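Local atomic coordinates of cytochrome c class I (Sideroxydans lithotrophicus, PDB entry 4XXL), a protein that binds heme c covalently and probably shuttles electrons during lithoautotrophic growth. Residues 32-37 against 111-116; 42-47 against 56-61; 78-83 against 105-110. All blocks are in the same frame, centred on the assembly; numbering follows the deposited sequence.

Helix 31-40, at the N-terminal end of the modelled chain, supplies residues 32-37, which find their partner, 111-116, only on the last helix; interaction 1 therefore closes a loop that encloses both other contacts. Just after the first helix, interaction 2 brings residues 42-47 against 56-61, closing a short loop directly after the covalent heme attachment. It is complete before interaction 3 begins, where the end of helix 71-81 meets 105-110 on helix 104-115. Interactions 2 and 3 thus lie in series, nested within interaction 1, and both touch the heme. Helix 104-115 serves interactions 1 and 3, while Trp113 and Ile114 pack on Phe44 and Tyr58 respectively, joining interaction 1 to interaction 2.

Interaction 1: 32-37 against 111-116; sequences DAAKSL and VDWILS
The carbonyl oxygen of Trp113, the residue that meets both Ala34 and Lys35, is gripped by the residue three positions further on. Ser116 OG donates to Trp113 O over 2.6 Å, in the carbonyl plane and on a lone pair, while Ser116 N adds a weak bond to the same oxygen. Across the contact the chemistry is apolar. CG of Trp113 lies anti to the backbone nitrogen (chi1 179°), which carries the indole toward Ala34 and Lys35. Ala34 CB comes within 3.6 Å of Trp113 CB, a methyl small enough to let the backbones approach to 6.6 Å between the CA atoms of Ala34 and Trp113. Lys35 works differently, laying its aliphatic chain over one face of the indole. Its CG stands 3.9 Å above the plane toward the rim, a CH-pi contact with the six-membered ring, and the bend at chi3 (82°) brings Lys35 CE back to 3.9 Å from Trp113 CZ2. Val29 and Val49 also touch the indole, and Asn109, one turn earlier, extends the helix pairing to Ala33 and Ala34. This meeting of the N- and C-terminal helices is a hallmark of the class I cytochrome c fold.

Interaction 2: 42-47 against 56-61; sequences NCFKCH and PSYKKV. With HEC (heme c), chain B.
The CXXCH heme-attachment motif, ending in His47, is braced here by Pro56 and Tyr58. Cys43 SG and Cys46 SG form the thioethers to heme CAB and CAC. His47 NE2 binds the iron, heme FE, at 2.0 Å; His95 is the other axial ligand. The other imidazole nitrogen has its own partner: His47 ND1 donates to Pro56 O at 2.7 Å in a nearly straight bond (175°), with the acceptor in the ring plane. Pro56 CD also reaches His47 CE1, 3.6 Å away, and packs against the porphyrin. Tyr58 supplies the second constraint. Its ring forms an offset stack with the imidazole, planes 19° apart, and His47 CB sits over the phenol face, 3.4 Å from Tyr58 CZ. Phe44 CE1 meets the phenol edge at Tyr58 CE2. Tyr58 OH, 3.2 Å from heme C2B, is buried without a polar partner, so the phenol acts here mainly by shape. A serine in place of Tyr58 would probably open a gap beside the porphyrin and leave one face of the His47 ring without its stacking partner. At the N-cap, Ser57 OG accepts from Lys60 N, fixing the start of the helix that carries Tyr58. The bond to Pro56 O helps fix the rotation of the imidazole and probably polarises it, strengthening its electron donation to the iron.

Interaction 3: 78-83 against 105-110; sequences HVTSGE and EAIKNL. With HEC (heme c), chain B.
Between residues 78-83 and 105-110 the CA atoms come nearest at Val79 and Ile107, 8.4 Å apart; the chain then leaves helical geometry at Gly82, with positive phi. In this class I cytochrome c fold the two helices help enclose the heme, and their side chains illustrate how one residue can serve a helix contact and a cofactor pocket together. Val79 divides its two methyls between these tasks. CG1, placed between the backbone nitrogen and the carbonyl carbon (chi1 79°), meets Ile107 CG2 at 3.9 Å, the two side chains running obliquely past one another. Val79 CG2, anti to the nitrogen, faces the heme's edge, 3.8 Å from heme CBB, the methyl beside the thioether carbon. Thr80 adds a looser touch, its CG2 standing 4.2 Å from Ile107 CD1, while its hydroxyl is engaged by Ile76 O in its own helix. Ile98 touches both Val79 and Ile107, so the small apolar contact is completed by a loop residue. One turn beyond Ile107, Leu110 CD2 approaches heme CMB at 3.9 Å and extends the pocket wall along the C-terminal helix. His78 stands on the face of the porphyrin away from His47, where its ring meets that of His95, an axial ligand of the iron. Heme CBA, on a propionate arm, sits over the centre of the His78 ring, 3.5 Å above its plane, and the ring atom His78 CE1 comes to 3.3 Å from heme C1A.

Interaction 1: 32-37 against 111-116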
# COMPACT_ATOMS: atom_id res chain seq x y z
N ASP A 32 7.74 -1.97 12.40
CA ASP A 32 8.43 -0.69 12.44
C ASP A 32 9.03 -0.36 11.06
O ASP A 32 9.01 0.80 10.62
CB ASP A 32 9.58 -0.71 13.48
CG ASP A 32 9.10 -0.51 14.93
OD1 ASP A 32 7.87 -0.47 15.17
OD2 ASP A 32 10.00 -0.41 15.81
N ALA A 33 9.57 -1.38 10.39
CA ALA A 33 10.23 -1.14 9.12
C ALA A 33 9.20 -0.81 8.08
O ALA A 33 9.43 0.04 7.26
CB ALA A 33 11.05 -2.33 8.67
N ALA A 34 8.07 -1.50 8.18
CA ALA A 34 6.97 -1.16 7.26
C ALA A 34 6.47 0.29 7.42
O ALA A 34 6.35 1.04 6.44
CB ALA A 34 5.83 -2.14 7.44
N LYS A 35 6.17 0.70 8.65
CA LYS A 35 5.69 2.05 8.92
C LYS A 35 6.78 3.12 8.55
O LYS A 35 6.46 4.18 8.02
CB LYS A 35 5.20 2.20 10.36
CG LYS A 35 4.11 1.22 10.68
CD LYS A 35 3.41 1.38 12.00
CE LYS A 35 2.35 2.45 11.84
NZ LYS A 35 1.61 2.54 13.13
N SER A 36 8.04 2.81 8.81
CA SER A 36 9.14 3.66 8.39
C SER A 36 9.15 3.89 6.83
O SER A 36 9.24 5.01 6.33
CB SER A 36 10.46 3.09 8.90
OG SER A 36 11.55 3.83 8.40
N LEU A 37 9.05 2.78 6.08
CA LEU A 37 9.03 2.89 4.63
C LEU A 37 7.81 3.70 4.12
O LEU A 37 7.90 4.52 3.19
CB LEU A 37 9.08 1.49 4.01
CG LEU A 37 9.38 1.49 2.50
CD1 LEU A 37 10.78 2.00 2.21
CD2 LEU A 37 9.19 0.12 1.93
N VAL A 111 3.98 -4.43 1.94
CA VAL A 111 2.79 -5.07 1.40
C VAL A 111 2.23 -6.05 2.41
O VAL A 111 1.03 -6.11 2.66
CB VAL A 111 3.09 -5.71 0.02
CG1 VAL A 111 1.96 -6.65 -0.47
CG2 VAL A 111 3.26 -4.56 -0.99
N ASP A 112 3.12 -6.86 2.97
CA ASP A 112 2.67 -7.89 3.92
C ASP A 112 2.01 -7.25 5.15
O ASP A 112 0.98 -7.73 5.67
CB ASP A 112 3.78 -8.85 4.33
CG ASP A 112 4.26 -9.74 3.20
OD1 ASP A 112 3.54 -9.90 2.20
OD2 ASP A 112 5.34 -10.29 3.35
N TRP A 113 2.55 -6.13 5.59
CA TRP A 113 1.96 -5.36 6.70
C TRP A 113 0.59 -4.90 6.33
O TRP A 113 -0.39 -5.18 7.06
CB TRP A 113 2.86 -4.21 7.12
CG TRP A 113 2.26 -3.40 8.26
CD1 TRP A 113 1.96 -3.81 9.50
CD2 TRP A 113 1.82 -2.03 8.17
NE1 TRP A 113 1.34 -2.80 10.20
CE2 TRP A 113 1.25 -1.70 9.42
CE3 TRP A 113 1.80 -1.09 7.17
CZ2 TRP A 113 0.72 -0.44 9.70
CZ3 TRP A 113 1.29 0.15 7.44
CH2 TRP A 113 0.75 0.47 8.70
N ILE A 114 0.47 -4.20 5.21
CA ILE A 114 -0.84 -3.77 4.74
C ILE A 114 -1.89 -4.87 4.72
O ILE A 114 -3.02 -4.66 5.23
CB ILE A 114 -0.73 -3.05 3.36
CG1 ILE A 114 -0.00 -1.69 3.53
CG2 ILE A 114 -2.10 -2.89 2.70
CD1 ILE A 114 0.45 -1.06 2.22
N LEU A 115 -1.54 -6.00 4.11
CA LEU A 115 -2.49 -7.10 3.98
C LEU A 115 -2.97 -7.66 5.31
O LEU A 115 -4.00 -8.33 5.36
CB LEU A 115 -1.95 -8.20 3.07
CG LEU A 115 -1.78 -7.83 1.63
CD1 LEU A 115 -0.95 -8.82 0.82
CD2 LEU A 115 -3.13 -7.64 0.96
N SER A 116 -2.16 -7.50 6.35
CA SER A 116 -2.55 -7.97 7.66
C SER A 116 -3.54 -7.13 8.43
O SER A 116 -4.02 -7.57 9.47
CB SER A 116 -1.26 -8.03 8.52
OG SER A 116 -0.82 -6.78 9.02

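Interaction 2: 42-47 against 56-61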
# COMPACT_ATOMS: atom_id res chain seq x y z
N ASN A 42 5.69 8.83 1.53
CA ASN A 42 4.49 9.69 1.53
C ASN A 42 3.19 8.91 1.61
O ASN A 42 2.12 9.45 1.33
CB ASN A 42 4.50 10.66 0.33
CG ASN A 42 5.31 11.91 0.58
OD1 ASN A 42 5.64 12.23 1.72
ND2 ASN A 42 5.54 12.69 -0.48
N CYS A 43 3.30 7.62 1.87
CA CYS A 43 2.12 6.78 1.84
C CYS A 43 1.05 7.26 2.80
O CYS A 43 -0.13 7.27 2.41
CB CYS A 43 2.56 5.33 2.14
SG CYS A 43 3.83 4.65 1.11
N PHE A 44 1.44 7.67 3.98
CA PHE A 44 0.49 8.09 5.02
C PHE A 44 -0.06 9.50 4.72
O PHE A 44 -1.01 9.94 5.35
CB PHE A 44 1.11 8.04 6.38
CG PHE A 44 1.36 6.64 6.90
CD1 PHE A 44 0.45 5.63 6.77
CD2 PHE A 44 2.54 6.37 7.56
CE1 PHE A 44 0.70 4.36 7.33
CE2 PHE A 44 2.81 5.14 8.12
CZ PHE A 44 1.89 4.12 7.98
N LYS A 45 0.47 10.20 3.73
CA LYS A 45 -0.16 11.49 3.37
C LYS A 45 -1.54 11.26 2.75
O LYS A 45 -2.42 12.10 2.86
CB LYS A 45 0.72 12.26 2.40
CG LYS A 45 2.09 12.58 2.93
CD LYS A 45 2.02 13.35 4.24
CE LYS A 45 3.27 14.13 4.57
NZ LYS A 45 4.51 13.39 4.30
N CYS A 46 -1.71 10.11 2.12
CA CYS A 46 -2.98 9.80 1.50
C CYS A 46 -3.77 8.64 2.13
O CYS A 46 -4.91 8.44 1.79
CB CYS A 46 -2.72 9.50 0.06
SG CYS A 46 -2.16 10.92 -0.93
N HIS A 47 -3.09 7.78 2.91
CA HIS A 47 -3.69 6.55 3.46
C HIS A 47 -3.58 6.59 4.96
O HIS A 47 -2.53 6.97 5.48
CB HIS A 47 -2.99 5.30 2.92
CG HIS A 47 -3.13 5.09 1.42
ND1 HIS A 47 -4.24 4.49 0.87
CD2 HIS A 47 -2.28 5.33 0.39
CE1 HIS A 47 -4.03 4.33 -0.43
NE2 HIS A 47 -2.87 4.90 -0.76
N PRO A 56 -7.80 4.84 -0.02
CA PRO A 56 -8.54 3.94 0.92
C PRO A 56 -7.73 3.64 2.17
O PRO A 56 -6.46 3.64 2.13
CB PRO A 56 -8.76 2.67 0.12
CG PRO A 56 -7.64 2.72 -0.87
CD PRO A 56 -7.49 4.15 -1.27
N SER A 57 -8.42 3.40 3.27
CA SER A 57 -7.70 2.94 4.45
C SER A 57 -7.02 1.61 4.17
O SER A 57 -7.47 0.77 3.39
CB SER A 57 -8.57 2.87 5.71
OG SER A 57 -9.43 1.74 5.62
N TYR A 58 -5.95 1.35 4.90
CA TYR A 58 -5.29 0.10 4.64
C TYR A 58 -6.10 -1.05 5.19
O TYR A 58 -5.98 -2.14 4.69
CB TYR A 58 -3.87 0.08 5.16
CG TYR A 58 -2.93 0.97 4.35
CD1 TYR A 58 -3.08 1.10 2.98
CD2 TYR A 58 -1.84 1.59 4.94
CE1 TYR A 58 -2.15 1.86 2.23
CE2 TYR A 58 -0.94 2.34 4.21
CZ TYR A 58 -1.08 2.47 2.86
OH TYR A 58 -0.17 3.20 2.14
N LYS A 59 -6.92 -0.81 6.21
CA LYS A 59 -7.89 -1.80 6.70
C LYS A 59 -8.81 -2.21 5.59
O LYS A 59 -9.00 -3.43 5.38
CB LYS A 59 -8.66 -1.26 7.90
CG LYS A 59 -9.74 -2.23 8.40
CD LYS A 59 -10.51 -1.70 9.62
CE LYS A 59 -11.68 -2.66 9.90
NZ LYS A 59 -11.81 -2.88 11.36
N LYS A 60 -9.35 -1.24 4.84
CA LYS A 60 -10.26 -1.55 3.71
C LYS A 60 -9.54 -2.29 2.57
O LYS A 60 -10.05 -3.22 1.98
CB LYS A 60 -10.87 -0.24 3.19
CG LYS A 60 -11.89 -0.38 2.05
CD LYS A 60 -12.53 0.95 1.69
CE LYS A 60 -13.62 1.30 2.70
NZ LYS A 60 -14.81 0.41 2.50
N VAL A 61 -8.30 -1.91 2.33
CA VAL A 61 -7.52 -2.65 1.34
C VAL A 61 -7.34 -4.08 1.79
O VAL A 61 -7.41 -5.04 0.98
CB VAL A 61 -6.12 -2.01 1.14
CG1 VAL A 61 -5.28 -2.86 0.22
CG2 VAL A 61 -6.32 -0.62 0.49
FE HEC B . -1.99 4.64 -2.53
CHA HEC B . -4.72 2.85 -3.74
CHB HEC B . -0.67 1.75 -1.19
CHC HEC B . 0.93 6.33 -1.80
CHD HEC B . -3.52 7.56 -3.26
NA HEC B . -2.58 2.67 -2.54
C1A HEC B . -3.75 2.18 -3.00
C2A HEC B . -3.81 0.81 -2.64
C3A HEC B . -2.68 0.54 -1.91
C4A HEC B . -1.90 1.73 -1.84
CMA HEC B . -2.29 -0.75 -1.24
CAA HEC B . -4.97 -0.11 -3.02
CBA HEC B . -4.70 -0.70 -4.38
CGA HEC B . -5.72 -1.74 -4.81
O1A HEC B . -6.82 -1.81 -4.24
O2A HEC B . -5.38 -2.62 -5.68
NB HEC B . -0.23 4.17 -1.66
C1B HEC B . 0.11 2.92 -1.18
C2B HEC B . 1.44 2.97 -0.65
C3B HEC B . 1.93 4.21 -0.82
C4B HEC B . 0.89 4.99 -1.47
CMB HEC B . 2.16 1.80 -0.06
CAB HEC B . 3.28 4.76 -0.55
CBB HEC B . 4.24 4.09 -1.35
NC HEC B . -1.43 6.64 -2.51
C1C HEC B . -0.17 7.04 -2.20
C2C HEC B . -0.23 8.45 -2.23
C3C HEC B . -1.51 8.87 -2.55
C4C HEC B . -2.23 7.66 -2.77
CMC HEC B . 0.92 9.29 -1.84
CAC HEC B . -2.01 10.31 -2.64
CBC HEC B . -1.33 11.21 -3.46
ND HEC B . -3.69 5.08 -3.38
C1D HEC B . -4.20 6.35 -3.57
C2D HEC B . -5.52 6.31 -4.24
C3D HEC B . -5.81 5.02 -4.36
C4D HEC B . -4.70 4.24 -3.79
CMD HEC B . -6.33 7.48 -4.64
CAD HEC B . -7.11 4.41 -4.93
CBD HEC B . -6.97 4.16 -6.40
CGD HEC B . -8.21 3.56 -7.09
O1D HEC B . -9.11 2.92 -6.46
O2D HEC B . -8.27 3.66 -8.34

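Interaction 3: 78-83 against 105-110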
# COMPACT_ATOMS: atom_id res chain seq x y z
N HIS A 78 1.12 -3.17 -7.80
CA HIS A 78 0.44 -1.89 -7.72
C HIS A 78 1.37 -0.76 -7.27
O HIS A 78 1.25 0.35 -7.76
CB HIS A 78 -0.70 -1.98 -6.69
CG HIS A 78 -1.35 -0.66 -6.43
ND1 HIS A 78 -1.05 0.14 -5.35
CD2 HIS A 78 -2.26 0.02 -7.17
CE1 HIS A 78 -1.76 1.24 -5.44
NE2 HIS A 78 -2.53 1.17 -6.49
N VAL A 79 2.25 -1.03 -6.31
CA VAL A 79 3.14 0.03 -5.81
C VAL A 79 4.42 0.30 -6.60
O VAL A 79 5.19 1.24 -6.28
CB VAL A 79 3.42 -0.24 -4.35
CG1 VAL A 79 4.46 -1.32 -4.12
CG2 VAL A 79 3.69 1.04 -3.57
N THR A 80 4.66 -0.55 -7.58
CA THR A 80 5.87 -0.47 -8.42
C THR A 80 5.57 -0.23 -9.89
O THR A 80 6.48 -0.37 -10.71
CB THR A 80 6.76 -1.75 -8.25
OG1 THR A 80 6.04 -2.87 -8.71
CG2 THR A 80 7.29 -1.94 -6.81
N SER A 81 4.33 0.07 -10.27
CA SER A 81 3.96 0.29 -11.70
C SER A 81 3.48 1.69 -12.11
O SER A 81 3.54 2.02 -13.28
CB SER A 81 2.88 -0.68 -12.15
OG SER A 81 1.76 -0.61 -11.31
N GLY A 82 2.96 2.48 -11.18
CA GLY A 82 2.40 3.78 -11.56
C GLY A 82 1.20 3.78 -12.43
O GLY A 82 1.07 4.67 -13.32
N GLU A 83 0.31 2.82 -12.19
CA GLU A 83 -0.90 2.76 -12.98
C GLU A 83 -1.88 3.78 -12.44
O GLU A 83 -1.68 4.36 -11.35
CB GLU A 83 -1.47 1.36 -12.94
CG GLU A 83 -0.58 0.37 -13.69
CD GLU A 83 -1.00 -1.10 -13.57
OE1 GLU A 83 -1.81 -1.46 -12.68
OE2 GLU A 83 -0.49 -1.92 -14.38
N GLU A 105 12.97 -6.55 -0.64
CA GLU A 105 12.58 -7.06 0.67
C GLU A 105 11.77 -6.04 1.47
O GLU A 105 10.75 -6.43 2.10
CB GLU A 105 13.84 -7.54 1.44
CG GLU A 105 13.63 -8.08 2.84
CD GLU A 105 13.17 -7.04 3.86
OE1 GLU A 105 13.56 -5.84 3.76
OE2 GLU A 105 12.41 -7.44 4.80
N ALA A 106 12.18 -4.77 1.41
CA ALA A 106 11.40 -3.76 2.16
C ALA A 106 9.99 -3.56 1.58
O ALA A 106 9.02 -3.43 2.31
CB ALA A 106 12.20 -2.47 2.22
N ILE A 107 9.89 -3.62 0.28
CA ILE A 107 8.60 -3.38 -0.40
C ILE A 107 7.68 -4.55 -0.04
O ILE A 107 6.51 -4.36 0.33
CB ILE A 107 8.80 -3.24 -1.88
CG1 ILE A 107 9.42 -1.89 -2.20
CG2 ILE A 107 7.48 -3.33 -2.63
CD1 ILE A 107 10.00 -1.72 -3.59
N LYS A 108 8.20 -5.77 -0.10
CA LYS A 108 7.44 -6.98 0.28
C LYS A 108 6.94 -6.89 1.73
O LYS A 108 5.83 -7.24 2.07
CB LYS A 108 8.28 -8.27 0.08
CG LYS A 108 7.53 -9.55 0.38
CD LYS A 108 8.38 -10.80 0.12
CE LYS A 108 7.68 -12.11 0.43
NZ LYS A 108 7.12 -12.16 1.82
N ASN A 109 7.83 -6.47 2.62
CA ASN A 109 7.45 -6.36 4.02
C ASN A 109 6.36 -5.31 4.23
O ASN A 109 5.40 -5.52 5.00
CB ASN A 109 8.69 -6.00 4.85
CG ASN A 109 8.38 -5.87 6.30
OD1 ASN A 109 8.06 -6.85 6.95
ND2 ASN A 109 8.44 -4.65 6.80
N LEU A 110 6.43 -4.22 3.49
CA LEU A 110 5.37 -3.21 3.60
C LEU A 110 3.99 -3.74 3.07
O LEU A 110 2.98 -3.57 3.75
CB LEU A 110 5.70 -1.96 2.82
CG LEU A 110 4.59 -0.92 2.67
CD1 LEU A 110 4.03 -0.42 3.98
CD2 LEU A 110 5.17 0.27 1.93
FE HEC B . -1.99 4.64 -2.53
CHA HEC B . -4.72 2.85 -3.74
CHB HEC B . -0.67 1.75 -1.19
CHC HEC B . 0.93 6.33 -1.80
CHD HEC B . -3.52 7.56 -3.26
NA HEC B . -2.58 2.67 -2.54
C1A HEC B . -3.75 2.18 -3.00
C2A HEC B . -3.81 0.81 -2.64
C3A HEC B . -2.68 0.54 -1.91
C4A HEC B . -1.90 1.73 -1.84
CMA HEC B . -2.29 -0.75 -1.24
CAA HEC B . -4.97 -0.11 -3.02
CBA HEC B . -4.70 -0.70 -4.38
CGA HEC B . -5.72 -1.74 -4.81
O1A HEC B . -6.82 -1.81 -4.24
O2A HEC B . -5.38 -2.62 -5.68
NB HEC B . -0.23 4.17 -1.66
C1B HEC B . 0.11 2.92 -1.18
C2B HEC B . 1.44 2.97 -0.65
C3B HEC B . 1.93 4.21 -0.82
C4B HEC B . 0.89 4.99 -1.47
CMB HEC B . 2.16 1.80 -0.06
CAB HEC B . 3.28 4.76 -0.55
CBB HEC B . 4.24 4.09 -1.35
NC HEC B . -1.43 6.64 -2.51
C1C HEC B . -0.17 7.04 -2.20
C2C HEC B . -0.23 8.45 -2.23
C3C HEC B . -1.51 8.87 -2.55
C4C HEC B . -2.23 7.66 -2.77
CMC HEC B . 0.92 9.29 -1.84
CAC HEC B . -2.01 10.31 -2.64
CBC HEC B . -1.33 11.21 -3.46
ND HEC B . -3.69 5.08 -3.38
C1D HEC B . -4.20 6.35 -3.57
C2D HEC B . -5.52 6.31 -4.24
C3D HEC B . -5.81 5.02 -4.36
C4D HEC B . -4.70 4.24 -3.79
CMD HEC B . -6.33 7.48 -4.64
CAD HEC B . -7.11 4.41 -4.93
CBD HEC B . -6.97 4.16 -6.40
CGD HEC B . -8.21 3.56 -7.09
O1D HEC B . -9.11 2.92 -6.46
O2D HEC B . -8.27 3.66 -8.34